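Local coordinates for TudS (Uncultured bacterium, PDB 6Z96), which removes the sulfur from thiouracil in a non-redox reaction that depends on a [4Fe-4S] cluster and appears to pass through a [4Fe-5S] intermediate, at residues R93-E99 / I134-D140; R59-V64 / G121-T125. One frame throughout, in Å; residues are numbered along the deposited sequence.

Contact 1 pairs 93-99 with 134-140, its centre about 7 Å from the centre of the fold, and contact 2, centred about 16 Å from contact 1, ties the hairpin of 59-64 to the start of helix 124-131. Along the chain the segments alternate: 59-64, 93-99, 121-125, 134-140. Helix 124-131 begins in contact 2 and leads straight into strand 135-137, an edge strand of the parallel sheet in contact 1. The two meet where Leu-97 CD1 packs on Thr-125 CG2 at 4.1 Å. Contact 1 also carries Lys-98 of the iron-sulfur pocket, so the core sheet runs directly into the cluster site, whereas contact 2 joins a peripheral hairpin to that core.

Contact 1. Residues R93-E99 / I134-D140; sequences RFALLKE and IQVFSED
Lys-98 and Glu-139 meet where the two segments run on past their strands, and the lysine can be followed atom by atom. From CB, its CG swings anti to the backbone N (chi1 175°), and a bend at chi2 brings Lys-98 CD within 3.6 Å of Glu-139 OE2. CE stays alongside that oxygen, and a second bend at chi4 delivers Lys-98 NZ to Glu-139 OE2 at 2.8 Å, a salt bridge on the syn side, somewhat out of the carboxylate plane. NZ also donates to the carbonyl of Glu-99, so two oxygens hold the ammonium in place; the Lys-98 side chain comes within about 4 Å of the iron-sulfur cluster. The other carboxylate oxygen, Glu-139 OE1, takes the backbone N of Glu-99 at 2.9 Å on its syn lone pair, so one carboxylate clasps both residues. Behind this lies the parallel pairing of strands 94-96 and 135-137 at the border of a four-stranded sheet of order 2-1-3-4. Its backbone bonds alternate, with Ala-95 giving its N to Gln-135 O and receiving Phe-137 N on its own O. On one face Phe-94 and Phe-137 lie side by side, CD1 to CE2 at 4.0 Å, under helix 142-151; on the other, Ala-95 and Val-136 point toward helix 124-131, and just past the strand Leu-97 slants across Val-136, its CD1 3.8 Å from Val-136 CG1. Beyond the strands a water donates to Glu-99 OE2 and Asp-140 OD2 and accepts from Ser-138 OG at 2.6 Å. That serine oxygen closes an ST turn by accepting Asp-140 N, while Glu-99 OE1 takes the backbone N-H groups of Ser-106, Gly-107 and Arg-108.

Contact 2. Residues R59-V64 / G121-T125; sequences RQGEHV and GEGKT
The ammonium of Lys-124 is gripped by two groups: Lys-124 NZ donates to Glu-62 O at 2.7 Å, in the carbonyl plane on a lone pair, and forms a salt bridge with Asp-77 of helix 73-90. Glu-62 OE1 stands 4.0 Å from Lys-124 NZ, too far for a salt bridge. On the way there the lysine runs past Val-64 in the opposite direction, Lys-124 CE 3.8 Å from Val-64 CG2, while CD lies over one face of the Arg-59 guanidinium, offset toward the rim. Arg-59, bent at chi3 (67°), reaches across with NH1 to Glu-122 O at 2.9 Å, meeting it from above the carbonyl plane. Arg-59 NH2 turns back to Gly-61 O at 3.0 Å, with a weak bond from NE to the same oxygen. Gly-61 and Glu-62 are the central residues of the type II' turn joining strands 57-60 and 63-66, so both cations bind carbonyls of this beta hairpin. Glu-122, whose carbonyl takes Arg-59, comes just before Gly-123 at the N-cap position of helix 124-131. With Arg-59 cut back to an alanine, the carbonyls of Glu-122 and Gly-61 would probably lose these donors and the Lys-124 chain the flat group against its CD. Two cations, Arg-59 NH2 and Lys-124 NZ only 4.4 Å apart, share this small patch; the carbonyl oxygens and Asp-77 probably offset their repulsion, so the hairpin is fastened to the helix start largely by charged donors on backbone carbonyls.

Contact 1. Residues R93-E99 / I134-D140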
ATOM      1  N   ARG A  93      -1.457 -10.798   8.227  1.00 23.63           N
ATOM      2  CA  ARG A  93      -1.038 -11.581   7.080  1.00 23.98           C
ATOM      3  C   ARG A  93      -1.715 -11.150   5.762  1.00 22.00           C
ATOM      4  O   ARG A  93      -1.497 -11.792   4.741  1.00 22.13           O
ATOM      5  CB  ARG A  93      -1.220 -13.096   7.355  1.00 28.42           C
ATOM      6  CG  ARG A  93      -2.563 -13.468   7.913  1.00 35.63           C
ATOM      7  CD  ARG A  93      -2.523 -14.681   8.866  1.00 43.18           C
ATOM      8  NE  ARG A  93      -2.427 -15.968   8.187  1.00 49.34           N
ATOM      9  CZ  ARG A  93      -3.158 -17.037   8.500  1.00 53.21           C
ATOM     10  NH1 ARG A  93      -2.989 -18.178   7.846  1.00 53.76           N
ATOM     11  NH2 ARG A  93      -4.076 -16.966   9.459  1.00 53.48           N
ATOM     12  N   PHE A  94      -2.537 -10.071   5.792  1.00 21.42           N
ATOM     13  CA  PHE A  94      -3.218  -9.552   4.605  1.00 21.55           C
ATOM     14  C   PHE A  94      -3.039  -8.033   4.531  1.00 20.20           C
ATOM     15  O   PHE A  94      -3.122  -7.354   5.552  1.00 20.24           O
ATOM     16  CB  PHE A  94      -4.727  -9.834   4.668  1.00 23.40           C
ATOM     17  CG  PHE A  94      -5.071 -11.304   4.767  1.00 25.61           C
ATOM     18  CD1 PHE A  94      -5.060 -12.109   3.648  1.00 27.99           C
ATOM     19  CD2 PHE A  94      -5.396 -11.874   5.982  1.00 28.09           C
ATOM     20  CE1 PHE A  94      -5.369 -13.468   3.740  1.00 29.32           C
ATOM     21  CE2 PHE A  94      -5.721 -13.231   6.071  1.00 29.44           C
ATOM     22  CZ  PHE A  94      -5.718 -14.007   4.943  1.00 29.25           C
ATOM     23  N   ALA A  95      -2.864  -7.513   3.309  1.00 19.20           N
ATOM     24  CA  ALA A  95      -2.749  -6.076   3.085  1.00 19.06           C
ATOM     25  C   ALA A  95      -3.674  -5.648   1.967  1.00 19.06           C
ATOM     26  O   ALA A  95      -3.827  -6.360   0.980  1.00 20.03           O
ATOM     27  CB  ALA A  95      -1.312  -5.712   2.724  1.00 19.33           C
ATOM     28  N   LEU A  96      -4.296  -4.476   2.117  1.00 17.09           N
ATOM     29  CA  LEU A  96      -5.130  -3.889   1.070  1.00 17.09           C
ATOM     30  C   LEU A  96      -4.390  -2.608   0.690  1.00 16.50           C
ATOM     31  O   LEU A  96      -4.412  -1.639   1.448  1.00 16.33           O
ATOM     32  CB  LEU A  96      -6.524  -3.556   1.611  1.00 17.45           C
ATOM     33  CG  LEU A  96      -7.419  -2.701   0.712  1.00 18.40           C
ATOM     34  CD1 LEU A  96      -7.579  -3.310  -0.675  1.00 19.52           C
ATOM     35  CD2 LEU A  96      -8.791  -2.465   1.377  1.00 20.23           C
ATOM     36  N   LEU A  97      -3.720  -2.626  -0.460  1.00 15.91           N
ATOM     37  CA  LEU A  97      -2.879  -1.503  -0.859  1.00 16.22           C
ATOM     38  C   LEU A  97      -3.331  -0.883  -2.162  1.00 17.01           C
ATOM     39  O   LEU A  97      -3.884  -1.559  -3.018  1.00 17.15           O
ATOM     40  CB  LEU A  97      -1.409  -1.958  -0.960  1.00 16.13           C
ATOM     41  CG  LEU A  97      -0.803  -2.567   0.303  1.00 16.66           C
ATOM     42  CD1 LEU A  97       0.730  -2.853   0.077  1.00 16.44           C
ATOM     43  CD2 LEU A  97      -0.969  -1.656   1.535  1.00 18.73           C
ATOM     44  N   LYS A  98      -3.065   0.422  -2.320  1.00 15.89           N
ATOM     45  CA  LYS A  98      -3.491   1.189  -3.495  1.00 16.16           C
ATOM     46  C   LYS A  98      -2.792   0.789  -4.799  1.00 17.22           C
ATOM     47  O   LYS A  98      -1.577   0.843  -4.921  1.00 17.40           O
ATOM     48  CB  LYS A  98      -3.266   2.699  -3.206  1.00 16.55           C
ATOM     49  CG  LYS A  98      -3.562   3.617  -4.391  1.00 18.32           C
ATOM     50  CD  LYS A  98      -5.071   3.724  -4.632  1.00 19.97           C
ATOM     51  CE  LYS A  98      -5.336   4.398  -5.970  1.00 21.55           C
ATOM     52  NZ  LYS A  98      -5.191   3.440  -7.109  1.00 21.42           N
ATOM     53  N   GLU A  99      -3.589   0.482  -5.823  1.00 17.66           N
ATOM     54  CA  GLU A  99      -3.043   0.065  -7.109  1.00 17.75           C
ATOM     55  C   GLU A  99      -2.283   1.190  -7.835  1.00 18.54           C
ATOM     56  O   GLU A  99      -2.624   2.364  -7.691  1.00 18.83           O
ATOM     57  CB  GLU A  99      -4.185  -0.466  -8.004  1.00 18.64           C
ATOM     58  CG  GLU A  99      -3.708  -1.150  -9.275  1.00 20.59           C
ATOM     59  CD  GLU A  99      -2.786  -2.332  -9.034  1.00 24.22           C
ATOM     60  OE1 GLU A  99      -1.604  -2.103  -8.680  1.00 20.94           O
ATOM     61  OE2 GLU A  99      -3.215  -3.488  -9.271  1.00 26.05           O
ATOM     62  N   ILE A 134       3.096 -12.164   3.214  1.00 22.23           N
ATOM     63  CA  ILE A 134       1.863 -11.417   3.421  1.00 21.12           C
ATOM     64  C   ILE A 134       1.167 -11.289   2.085  1.00 21.01           C
ATOM     65  O   ILE A 134       1.807 -10.945   1.080  1.00 21.74           O
ATOM     66  CB  ILE A 134       2.215 -10.051   4.060  1.00 20.56           C
ATOM     67  CG1 ILE A 134       2.755 -10.291   5.492  1.00 21.21           C
ATOM     68  CG2 ILE A 134       1.021  -9.094   4.057  1.00 20.64           C
ATOM     69  CD1 ILE A 134       3.655  -9.209   6.006  1.00 23.06           C
ATOM     70  N   GLN A 135      -0.137 -11.618   2.041  1.00 20.43           N
ATOM     71  CA  GLN A 135      -0.876 -11.529   0.791  1.00 20.36           C
ATOM     72  C   GLN A 135      -1.331 -10.082   0.604  1.00 19.47           C
ATOM     73  O   GLN A 135      -1.917  -9.502   1.516  1.00 20.44           O
ATOM     74  CB  GLN A 135      -2.101 -12.440   0.825  1.00 22.42           C
ATOM     75  CG  GLN A 135      -1.715 -13.912   0.912  1.00 26.66           C
ATOM     76  CD  GLN A 135      -2.966 -14.751   0.914  1.00 34.00           C
ATOM     77  OE1 GLN A 135      -3.289 -15.440   1.891  1.00 38.37           O
ATOM     78  NE2 GLN A 135      -3.708 -14.673  -0.172  1.00 33.51           N
ATOM     79  N   VAL A 136      -1.079  -9.532  -0.574  1.00 18.01           N
ATOM     80  CA  VAL A 136      -1.454  -8.160  -0.897  1.00 17.78           C
ATOM     81  C   VAL A 136      -2.533  -8.164  -1.960  1.00 19.01           C
ATOM     82  O   VAL A 136      -2.370  -8.769  -3.028  1.00 20.57           O
ATOM     83  CB  VAL A 136      -0.216  -7.363  -1.383  1.00 18.11           C
ATOM     84  CG1 VAL A 136      -0.609  -5.913  -1.731  1.00 19.42           C
ATOM     85  CG2 VAL A 136       0.883  -7.386  -0.316  1.00 18.56           C
ATOM     86  N   PHE A 137      -3.600  -7.410  -1.701  1.00 18.26           N
ATOM     87  CA  PHE A 137      -4.727  -7.219  -2.601  1.00 18.41           C
ATOM     88  C   PHE A 137      -4.880  -5.739  -2.897  1.00 18.41           C
ATOM     89  O   PHE A 137      -4.554  -4.912  -2.037  1.00 18.61           O
ATOM     90  CB  PHE A 137      -6.021  -7.679  -1.909  1.00 19.24           C
ATOM     91  CG  PHE A 137      -6.058  -9.158  -1.581  1.00 21.41           C
ATOM     92  CD1 PHE A 137      -6.697 -10.048  -2.421  1.00 23.78           C
ATOM     93  CD2 PHE A 137      -5.453  -9.648  -0.431  1.00 23.48           C
ATOM     94  CE1 PHE A 137      -6.729 -11.409  -2.113  1.00 25.18           C
ATOM     95  CE2 PHE A 137      -5.491 -11.007  -0.130  1.00 24.45           C
ATOM     96  CZ  PHE A 137      -6.155 -11.863  -0.956  1.00 24.50           C
ATOM     97  N   SER A 138      -5.374  -5.403  -4.088  1.00 17.60           N
ATOM     98  CA  SER A 138      -5.651  -4.002  -4.406  1.00 19.01           C
ATOM     99  C   SER A 138      -7.118  -3.656  -4.141  1.00 20.03           C
ATOM    100  O   SER A 138      -7.934  -4.543  -3.845  1.00 20.45           O
ATOM    101  CB  SER A 138      -5.297  -3.722  -5.863  1.00 20.33           C
ATOM    102  OG  SER A 138      -6.332  -4.211  -6.706  1.00 21.95           O
ATOM    103  N   GLU A 139      -7.481  -2.370  -4.290  1.00 20.11           N
ATOM    104  CA  GLU A 139      -8.872  -1.949  -4.138  1.00 20.64           C
ATOM    105  C   GLU A 139      -9.769  -2.551  -5.251  1.00 21.24           C
ATOM    106  O   GLU A 139     -10.991  -2.414  -5.170  1.00 22.62           O
ATOM    107  CB  GLU A 139      -8.982  -0.413  -4.092  1.00 21.38           C
ATOM    108  CG  GLU A 139      -8.745   0.268  -5.424  1.00 22.97           C
ATOM    109  CD  GLU A 139      -7.309   0.622  -5.761  1.00 23.85           C
ATOM    110  OE1 GLU A 139      -6.386   0.016  -5.170  1.00 20.77           O
ATOM    111  OE2 GLU A 139      -7.107   1.476  -6.657  1.00 23.60           O
ATOM    112  N   ASP A 140      -9.183  -3.154  -6.301  1.00 20.54           N
ATOM    113  CA  ASP A 140      -9.981  -3.828  -7.340  1.00 21.34           C
ATOM    114  C   ASP A 140     -10.237  -5.311  -6.975  1.00 21.84           C
ATOM    115  O   ASP A 140     -10.855  -6.037  -7.769  1.00 23.73           O
ATOM    116  CB  ASP A 140      -9.223  -3.817  -8.673  1.00 24.28           C
ATOM    117  CG  ASP A 140      -8.905  -2.417  -9.176  1.00 32.02           C
ATOM    118  OD1 ASP A 140      -9.755  -1.525  -9.015  1.00 33.63           O
ATOM    119  OD2 ASP A 140      -7.799  -2.219  -9.716  1.00 36.07           O
TER
HETATM  120  O   HOH W   1      -5.718  -4.118  -9.266  1.00 33.74           O

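Contact 2. Residues R59-V64 / G121-T125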
ATOM      1  N   ARG A  59       9.285   3.868 -10.051  1.00 17.13           N
ATOM      2  CA  ARG A  59      10.377   2.911  -9.883  1.00 17.27           C
ATOM      3  C   ARG A  59      11.207   2.881 -11.156  1.00 18.82           C
ATOM      4  O   ARG A  59      10.681   3.029 -12.267  1.00 19.89           O
ATOM      5  CB  ARG A  59       9.826   1.503  -9.632  1.00 16.81           C
ATOM      6  CG  ARG A  59       9.078   1.384  -8.309  1.00 18.69           C
ATOM      7  CD  ARG A  59       8.825  -0.079  -7.982  1.00 19.71           C
ATOM      8  NE  ARG A  59      10.108  -0.744  -7.721  1.00 19.50           N
ATOM      9  CZ  ARG A  59      10.230  -1.947  -7.181  1.00 22.05           C
ATOM     10  NH1 ARG A  59       9.146  -2.652  -6.856  1.00 20.22           N
ATOM     11  NH2 ARG A  59      11.436  -2.472  -6.987  1.00 22.36           N
ATOM     12  N   GLN A  60      12.509   2.667 -11.001  1.00 17.83           N
ATOM     13  CA  GLN A  60      13.425   2.415 -12.109  1.00 18.73           C
ATOM     14  C   GLN A  60      14.219   1.248 -11.572  1.00 20.24           C
ATOM     15  O   GLN A  60      15.253   1.435 -10.930  1.00 19.98           O
ATOM     16  CB  GLN A  60      14.292   3.633 -12.408  1.00 19.45           C
ATOM     17  CG  GLN A  60      13.467   4.771 -13.002  1.00 21.21           C
ATOM     18  CD  GLN A  60      14.314   5.927 -13.462  1.00 24.79           C
ATOM     19  OE1 GLN A  60      15.467   6.099 -13.050  1.00 26.45           O
ATOM     20  NE2 GLN A  60      13.732   6.785 -14.292  1.00 25.97           N
ATOM     21  N   GLY A  61      13.614   0.066 -11.698  1.00 21.94           N
ATOM     22  CA  GLY A  61      14.114  -1.170 -11.117  1.00 23.09           C
ATOM     23  C   GLY A  61      14.100  -1.096  -9.606  1.00 22.78           C
ATOM     24  O   GLY A  61      13.046  -0.874  -9.006  1.00 25.41           O
ATOM     25  N   GLU A  62      15.285  -1.209  -8.980  1.00 21.75           N
ATOM     26  CA  GLU A  62      15.393  -1.142  -7.520  1.00 21.32           C
ATOM     27  C   GLU A  62      15.338   0.303  -7.014  1.00 19.67           C
ATOM     28  O   GLU A  62      15.079   0.513  -5.832  1.00 20.14           O
ATOM     29  CB  GLU A  62      16.750  -1.735  -7.073  1.00 24.25           C
ATOM     30  CG  GLU A  62      16.938  -3.207  -7.378  1.00 31.82           C
ATOM     31  CD  GLU A  62      15.991  -4.006  -6.523  1.00 40.08           C
ATOM     32  OE1 GLU A  62      15.908  -3.715  -5.308  1.00 38.94           O
ATOM     33  OE2 GLU A  62      15.306  -4.900  -7.065  1.00 45.88           O
ATOM     34  N   HIS A  63      15.600   1.293  -7.880  1.00 17.22           N
ATOM     35  CA  HIS A  63      15.574   2.694  -7.450  1.00 16.60           C
ATOM     36  C   HIS A  63      14.173   3.265  -7.549  1.00 16.59           C
ATOM     37  O   HIS A  63      13.330   2.748  -8.282  1.00 16.69           O
ATOM     38  CB  HIS A  63      16.498   3.523  -8.368  1.00 17.06           C
ATOM     39  CG  HIS A  63      17.948   3.223  -8.141  1.00 17.27           C
ATOM     40  ND1 HIS A  63      18.756   4.056  -7.389  1.00 18.34           N
ATOM     41  CD2 HIS A  63      18.690   2.179  -8.585  1.00 18.49           C
ATOM     42  CE1 HIS A  63      19.962   3.490  -7.378  1.00 19.27           C
ATOM     43  NE2 HIS A  63      19.979   2.375  -8.098  1.00 19.45           N
ATOM     44  N   VAL A  64      13.938   4.365  -6.829  1.00 15.23           N
ATOM     45  CA  VAL A  64      12.680   5.115  -6.948  1.00 14.40           C
ATOM     46  C   VAL A  64      13.132   6.559  -7.086  1.00 14.82           C
ATOM     47  O   VAL A  64      13.970   7.030  -6.296  1.00 15.71           O
ATOM     48  CB  VAL A  64      11.729   4.961  -5.756  1.00 14.70           C
ATOM     49  CG1 VAL A  64      10.405   5.682  -6.072  1.00 15.93           C
ATOM     50  CG2 VAL A  64      11.473   3.473  -5.460  1.00 15.88           C
ATOM     51  N   GLY A 121       3.602  -4.942 -12.656  1.00 24.18           N
ATOM     52  CA  GLY A 121       4.638  -4.804 -11.645  1.00 22.57           C
ATOM     53  C   GLY A 121       4.052  -4.532 -10.281  1.00 21.78           C
ATOM     54  O   GLY A 121       2.844  -4.635 -10.083  1.00 21.76           O
ATOM     55  N   GLU A 122       4.924  -4.260  -9.324  1.00 20.89           N
ATOM     56  CA  GLU A 122       4.466  -4.004  -7.967  1.00 20.00           C
ATOM     57  C   GLU A 122       5.310  -2.909  -7.338  1.00 18.01           C
ATOM     58  O   GLU A 122       6.419  -2.650  -7.788  1.00 18.36           O
ATOM     59  CB  GLU A 122       4.486  -5.287  -7.134  1.00 24.38           C
ATOM     60  CG  GLU A 122       5.843  -5.903  -6.978  1.00 29.66           C
ATOM     61  CD  GLU A 122       5.847  -7.367  -6.549  1.00 35.47           C
ATOM     62  OE1 GLU A 122       6.958  -7.907  -6.371  1.00 36.92           O
ATOM     63  OE2 GLU A 122       4.760  -7.980  -6.417  1.00 36.55           O
ATOM     64  N   GLY A 123       4.748  -2.259  -6.337  1.00 16.75           N
ATOM     65  CA  GLY A 123       5.467  -1.211  -5.629  1.00 16.89           C
ATOM     66  C   GLY A 123       6.435  -1.814  -4.622  1.00 16.92           C
ATOM     67  O   GLY A 123       6.409  -3.013  -4.352  1.00 17.45           O
ATOM     68  N   LYS A 124       7.287  -0.971  -4.039  1.00 15.79           N
ATOM     69  CA  LYS A 124       8.293  -1.443  -3.071  1.00 15.52           C
ATOM     70  C   LYS A 124       7.727  -2.080  -1.816  1.00 15.92           C
ATOM     71  O   LYS A 124       8.299  -3.056  -1.328  1.00 16.71           O
ATOM     72  CB  LYS A 124       9.170  -0.273  -2.641  1.00 17.00           C
ATOM     73  CG  LYS A 124      10.087   0.188  -3.749  1.00 20.30           C
ATOM     74  CD  LYS A 124      11.368  -0.621  -3.619  1.00 24.52           C
ATOM     75  CE  LYS A 124      12.586   0.091  -4.086  1.00 25.64           C
ATOM     76  NZ  LYS A 124      13.823  -0.677  -3.700  1.00 21.36           N
ATOM     77  N   THR A 125       6.620  -1.545  -1.277  1.00 14.75           N
ATOM     78  CA  THR A 125       6.037  -2.093  -0.071  1.00 14.33           C
ATOM     79  C   THR A 125       5.363  -3.420  -0.395  1.00 14.97           C
ATOM     80  O   THR A 125       5.599  -4.400   0.312  1.00 15.92           O
ATOM     81  CB  THR A 125       5.082  -1.084   0.553  1.00 15.75           C
ATOM     82  OG1 THR A 125       5.865   0.028   1.032  1.00 15.84           O
ATOM     83  CG2 THR A 125       4.329  -1.673   1.761  1.00 16.44           C
TER